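Local coordinates for protein aldo-keto reductase family 1 member C1 (Caenorhabditis elegans, PDB 1QWK) that probably reduces aldehyde or ketone substrates with NADPH, as a TIM-barrel enzyme of the aldo-keto reductase family related to aldose reductase, at residues K36-K40 against A41-L45; I58-A61 against I62-L66; L249-Y252 against A253-R256. All coordinates share one frame; numbering follows the deposited sequence.

Contact 1 (K36-K40 against A41-L45); sequences KTAVK and AGYRL
V39 and R44 meet where helix 28-41 ends and the chain turns back toward strand 45-47. Carbonyls at the end of the helix make most of the polar contacts. V39 O accepts from R44 NH1 at 2.9 Å, in the carbonyl plane and on a lone pair, while G42 N reaches the same oxygen at 3.2 Å from above that plane. R44 NH1 also bonds Y43 O at 2.8 Å. Because the arginine chain bends about its CB-CG bond (chi2 -68°), its guanidinium folds back and lies edge-on to both oxygens. A water links V39 O to R44 NH2, adding a third donor to this carbonyl. One residue earlier, A38 O takes Y43 N at 2.9 Å, with a weaker bond from G42 N; A41 N donates to T37 O, an ordinary helical bond. With G42 leaving the helix at phi 133°, the Y43 N to A38 O and G42 N to V39 O bonds are the pair that defines a Schellman motif. V39 CA-H points almost straight at Y43 O, a CH...O contact of 3.5 Å.

Apolar packing is led by Y43, whose CD2 lies 3.6 Å from A38 CB. Y43 OH bonds I270 O, tying the turn to helix 267-274.

Carbonyls that have run out of helical partners are thus satisfied by the turn backbone and one arginine, whose positive charge should suit the negative end of the helix dipole.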
# COMPACT_ATOMS: atom_id res chain seq x y z
N LYS A 36 4.43 -11.74 -12.19
CA LYS A 36 4.88 -13.12 -12.31
C LYS A 36 6.18 -13.38 -11.56
O LYS A 36 6.35 -14.43 -10.94
CB LYS A 36 5.04 -13.49 -13.79
CG LYS A 36 3.75 -13.31 -14.58
CD LYS A 36 3.87 -13.80 -16.01
CE LYS A 36 3.94 -15.32 -16.08
NZ LYS A 36 4.04 -15.79 -17.50
N THR A 37 7.09 -12.42 -11.60
CA THR A 37 8.36 -12.56 -10.90
C THR A 37 8.13 -12.60 -9.39
O THR A 37 8.71 -13.43 -8.68
CB THR A 37 9.31 -11.38 -11.21
OG1 THR A 37 9.61 -11.36 -12.61
CG2 THR A 37 10.60 -11.52 -10.43
N ALA A 38 7.26 -11.72 -8.92
CA ALA A 38 6.95 -11.64 -7.49
C ALA A 38 6.29 -12.92 -6.99
O ALA A 38 6.69 -13.47 -5.96
CB ALA A 38 6.04 -10.44 -7.22
N VAL A 39 5.28 -13.39 -7.70
CA VAL A 39 4.59 -14.60 -7.29
C VAL A 39 5.52 -15.81 -7.30
O VAL A 39 5.49 -16.64 -6.39
CB VAL A 39 3.35 -14.88 -8.18
CG1 VAL A 39 2.72 -16.22 -7.81
CG2 VAL A 39 2.34 -13.76 -8.00
N LYS A 40 6.36 -15.92 -8.32
CA LYS A 40 7.28 -17.05 -8.38
C LYS A 40 8.33 -16.95 -7.27
O LYS A 40 8.90 -17.96 -6.85
CB LYS A 40 7.97 -17.10 -9.74
CG LYS A 40 7.04 -17.44 -10.89
CD LYS A 40 7.75 -17.31 -12.22
CE LYS A 40 6.83 -17.61 -13.38
NZ LYS A 40 7.52 -17.43 -14.69
N ALA A 41 8.57 -15.73 -6.78
CA ALA A 41 9.53 -15.51 -5.71
C ALA A 41 8.94 -15.80 -4.33
O ALA A 41 9.68 -16.06 -3.38
CB ALA A 41 10.04 -14.07 -5.76
N GLY A 42 7.62 -15.76 -4.22
CA GLY A 42 6.98 -16.04 -2.95
C GLY A 42 5.92 -15.04 -2.54
O GLY A 42 5.17 -15.29 -1.59
N TYR A 43 5.84 -13.91 -3.24
CA TYR A 43 4.83 -12.90 -2.92
C TYR A 43 3.45 -13.48 -3.13
O TYR A 43 3.20 -14.15 -4.13
CB TYR A 43 4.97 -11.69 -3.84
CG TYR A 43 6.14 -10.78 -3.56
CD1 TYR A 43 5.95 -9.53 -2.98
CD2 TYR A 43 7.43 -11.13 -3.96
CE1 TYR A 43 7.00 -8.65 -2.81
CE2 TYR A 43 8.49 -10.25 -3.79
CZ TYR A 43 8.27 -9.01 -3.22
OH TYR A 43 9.31 -8.11 -3.10
N ARG A 44 2.53 -13.20 -2.21
CA ARG A 44 1.18 -13.71 -2.34
C ARG A 44 0.12 -12.61 -2.28
O ARG A 44 -1.07 -12.89 -2.18
CB ARG A 44 0.92 -14.79 -1.27
CG ARG A 44 1.71 -16.07 -1.53
CD ARG A 44 1.19 -16.78 -2.77
NE ARG A 44 1.95 -18.00 -3.08
CZ ARG A 44 3.07 -18.03 -3.79
NH1 ARG A 44 3.58 -16.91 -4.28
NH2 ARG A 44 3.67 -19.19 -4.02
N LEU A 45 0.57 -11.36 -2.33
CA LEU A 45 -0.36 -10.23 -2.33
C LEU A 45 0.05 -9.26 -3.44
O LEU A 45 1.23 -8.94 -3.60
CB LEU A 45 -0.37 -9.51 -0.97
CG LEU A 45 -1.36 -8.34 -0.84
CD1 LEU A 45 -1.81 -8.16 0.61
CD2 LEU A 45 -0.70 -7.06 -1.36
O HOH W 1 6.42 -19.27 -5.27

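Contact 2 (I58-A61 against I62-L66); sequences IGTA and IKELL
I58 and I62 stand one turn apart on the buried side of helix 55-68, the connection of the beta-alpha-beta unit that runs from barrel strand 45-47 to strand 77-82. Their methyls meet there, I58 CG2 lying 3.9 Å from I62 CD1. Both have the same shape, with chi1 near -65° and chi2 near 180°. In I58 this sets CG2 anti to the backbone N and leaning along the helix toward I62; the I58 side chain also touches T23, T48 and V31. In I62 the longer branch is the one that turns back: CG1 lies beside the backbone N and passes 3.2 Å from I58 O, bringing CD1 up to the I58 methyl.

On another side of the helix, T60 and E64 form the second pair. T60 puts OG1 beside its own backbone N (chi1 -63°), from where it bonds E56 O a turn earlier; CG2 is left to meet E64 OE2 at 3.4 Å. The glutamate is extended beyond CG, and its other oxygen, OE1, is taken by K36. L65 leans its CG over A61 O at 3.4 Å and goes on to pack against helix 28-41.

The backbone beneath is regular, as the 2.9 Å bond from I62 N to I58 O and the 3.0 Å bond from E64 N to T60 O attest. With its peptide groups paired internally, this helix is joined to its neighbour by aliphatic packing on the buried side and, through the E64 carboxylate, by charge nearer the surface.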
# COMPACT_ATOMS: atom_id res chain seq x y z
N ILE A 58 -2.76 -6.84 -14.90
CA ILE A 58 -2.62 -7.70 -13.74
C ILE A 58 -3.53 -8.92 -13.89
O ILE A 58 -3.17 -10.03 -13.51
CB ILE A 58 -2.95 -6.95 -12.43
CG1 ILE A 58 -1.91 -5.85 -12.20
CG2 ILE A 58 -2.99 -7.92 -11.25
CD1 ILE A 58 -2.17 -4.98 -10.99
N GLY A 59 -4.71 -8.70 -14.47
CA GLY A 59 -5.64 -9.79 -14.68
C GLY A 59 -5.03 -10.81 -15.61
O GLY A 59 -5.18 -12.02 -15.42
N THR A 60 -4.33 -10.32 -16.63
CA THR A 60 -3.68 -11.20 -17.60
C THR A 60 -2.55 -11.97 -16.91
O THR A 60 -2.38 -13.17 -17.12
CB THR A 60 -3.12 -10.39 -18.79
OG1 THR A 60 -4.20 -9.76 -19.48
CG2 THR A 60 -2.36 -11.29 -19.76
N ALA A 61 -1.79 -11.27 -16.07
CA ALA A 61 -0.70 -11.90 -15.35
C ALA A 61 -1.21 -13.03 -14.46
O ALA A 61 -0.65 -14.13 -14.44
CB ALA A 61 0.04 -10.86 -14.50
N ILE A 62 -2.28 -12.76 -13.72
CA ILE A 62 -2.86 -13.77 -12.84
C ILE A 62 -3.37 -14.96 -13.65
O ILE A 62 -3.18 -16.11 -13.25
CB ILE A 62 -4.03 -13.18 -12.03
CG1 ILE A 62 -3.50 -12.09 -11.08
CG2 ILE A 62 -4.73 -14.28 -11.25
CD1 ILE A 62 -4.58 -11.36 -10.31
N LYS A 63 -3.99 -14.67 -14.78
CA LYS A 63 -4.51 -15.72 -15.64
C LYS A 63 -3.38 -16.66 -16.06
O LYS A 63 -3.51 -17.88 -15.97
CB LYS A 63 -5.17 -15.10 -16.88
CG LYS A 63 -6.05 -16.06 -17.67
CD LYS A 63 -6.68 -15.36 -18.86
CE LYS A 63 -7.81 -16.18 -19.48
NZ LYS A 63 -7.34 -17.51 -19.97
N GLU A 64 -2.26 -16.08 -16.50
CA GLU A 64 -1.11 -16.87 -16.92
C GLU A 64 -0.55 -17.70 -15.77
O GLU A 64 -0.18 -18.86 -15.95
CB GLU A 64 -0.02 -15.95 -17.48
CG GLU A 64 -0.30 -15.44 -18.89
CD GLU A 64 0.73 -14.42 -19.35
OE1 GLU A 64 1.94 -14.65 -19.17
OE2 GLU A 64 0.31 -13.38 -19.92
N LEU A 65 -0.48 -17.10 -14.58
CA LEU A 65 0.03 -17.81 -13.41
C LEU A 65 -0.83 -19.03 -13.09
O LEU A 65 -0.31 -20.09 -12.75
CB LEU A 65 0.05 -16.87 -12.20
CG LEU A 65 1.16 -15.81 -12.17
CD1 LEU A 65 0.87 -14.80 -11.07
CD2 LEU A 65 2.51 -16.48 -11.95
N LEU A 66 -2.15 -18.87 -13.20
CA LEU A 66 -3.07 -19.97 -12.92
C LEU A 66 -2.92 -21.09 -13.95
O LEU A 66 -2.91 -22.27 -13.60
CB LEU A 66 -4.51 -19.46 -12.91
CG LEU A 66 -4.87 -18.44 -11.82
CD1 LEU A 66 -6.31 -17.97 -12.01
CD2 LEU A 66 -4.70 -19.07 -10.45

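Contact 3 (L249-Y252 against A253-R256); sequences LLRY and ALDR
At the C-terminal end of helix 245-255, the last helix before barrel strand 259-261, two side-chain pairs gather, R251 with D255 and Y252 with R256. The first is a side-on salt bridge: R251 NE meets D255 OD2 at 2.9 Å and NH2 meets OD1 at 3.0 Å. The NE bond is nearly straight (173°) and lies in the guanidinium plane, yet it reaches its oxygen from above the carboxylate plane, since the two groups are turned 51° apart. Bends at chi2 and chi3 turn the guanidinium toward D255, with L254 CD1 over one of its faces, 4.1 Å from NH1.

In the second pair the chains run side by side. R256 CG rides over a face of the Y252 ring, 3.9 Å from its centroid, a CH-pi contact, and NH1 makes a weak 3.0 Å bond to Y252 OH. Stronger partners lie beyond: E290 for the hydroxyl and P183 O for NH1.

D255 OD2 also accepts from L281 N and R251 NH1 donates to V276 O. Through these bonds the paired side chains tie the helix to the segment between helices 267-274 and 283-289, and the two-point grip should restrict rotation of both charged groups.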
# COMPACT_ATOMS: atom_id res chain seq x y z
N LEU A 249 14.86 -1.36 6.25
CA LEU A 249 13.70 -0.46 6.27
C LEU A 249 12.39 -1.24 6.19
O LEU A 249 11.40 -0.88 6.82
CB LEU A 249 13.78 0.53 5.11
CG LEU A 249 14.87 1.60 5.21
CD1 LEU A 249 14.81 2.50 3.98
CD2 LEU A 249 14.67 2.43 6.48
N LEU A 250 12.38 -2.31 5.40
CA LEU A 250 11.18 -3.13 5.28
C LEU A 250 10.91 -3.87 6.59
O LEU A 250 9.77 -3.93 7.05
CB LEU A 250 11.32 -4.13 4.13
CG LEU A 250 11.49 -3.48 2.74
CD1 LEU A 250 11.65 -4.57 1.68
CD2 LEU A 250 10.28 -2.60 2.43
N ARG A 251 11.97 -4.42 7.19
CA ARG A 251 11.82 -5.15 8.44
C ARG A 251 11.36 -4.19 9.54
O ARG A 251 10.61 -4.57 10.44
CB ARG A 251 13.14 -5.82 8.85
CG ARG A 251 12.98 -6.83 9.99
CD ARG A 251 12.20 -8.06 9.54
NE ARG A 251 11.33 -8.55 10.60
CZ ARG A 251 10.57 -9.64 10.52
NH1 ARG A 251 10.56 -10.37 9.42
NH2 ARG A 251 9.79 -9.99 11.54
N TYR A 252 11.82 -2.95 9.46
CA TYR A 252 11.43 -1.94 10.44
C TYR A 252 9.90 -1.82 10.44
O TYR A 252 9.26 -1.90 11.49
CB TYR A 252 12.04 -0.59 10.07
CG TYR A 252 11.39 0.58 10.79
CD1 TYR A 252 11.68 0.85 12.13
CD2 TYR A 252 10.46 1.39 10.14
CE1 TYR A 252 11.05 1.90 12.80
CE2 TYR A 252 9.82 2.44 10.80
CZ TYR A 252 10.13 2.68 12.13
OH TYR A 252 9.49 3.72 12.78
N ALA A 253 9.32 -1.63 9.26
CA ALA A 253 7.88 -1.49 9.15
C ALA A 253 7.15 -2.76 9.60
O ALA A 253 6.12 -2.69 10.27
CB ALA A 253 7.49 -1.15 7.71
N LEU A 254 7.69 -3.92 9.24
CA LEU A 254 7.07 -5.18 9.64
C LEU A 254 7.03 -5.32 11.15
O LEU A 254 6.01 -5.70 11.72
CB LEU A 254 7.83 -6.36 9.03
CG LEU A 254 7.59 -6.62 7.54
CD1 LEU A 254 8.54 -7.69 7.04
CD2 LEU A 254 6.13 -7.06 7.34
N ASP A 255 8.15 -5.02 11.81
CA ASP A 255 8.18 -5.16 13.25
C ASP A 255 7.45 -4.04 14.00
O ASP A 255 7.29 -4.11 15.22
CB ASP A 255 9.63 -5.34 13.71
CG ASP A 255 10.17 -6.72 13.35
OD1 ASP A 255 9.37 -7.68 13.42
OD2 ASP A 255 11.36 -6.86 13.01
N ARG A 256 6.99 -3.04 13.26
CA ARG A 256 6.20 -1.94 13.84
C ARG A 256 4.76 -2.49 13.88
O ARG A 256 3.87 -1.88 14.47
CB ARG A 256 6.24 -0.69 12.95
CG ARG A 256 7.48 0.21 13.07
CD ARG A 256 7.47 1.06 14.35
NE ARG A 256 6.21 1.79 14.52
CZ ARG A 256 5.81 2.81 13.76
NH1 ARG A 256 6.57 3.25 12.77
NH2 ARG A 256 4.64 3.37 13.98

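In the fold
Contacts 1 and 2 adjoin on the outer helical layer of the TIM barrel, their centres 12 Å apart. K36 NZ bonds E64 OE1 at 2.9 Å in a salt bridge, and V39 CG2 packs 3.6 Å from L65 CD1, so neighbouring helices 28-41 and 55-68 are joined by both charge and packing. Contact 3 stands apart on helix 245-255: its centre is 20 Å from that of contact 1 and 29 Å from that of contact 2, and it touches neither. Contact 2 comes closest to the predicted catalytic residues, the I58 side chain lying about 6 Å from that of Y52, the predicted proton donor, and about 9 Å from that of K81. Contacts 1 and 3 are structural features of the helical layer, away from that site.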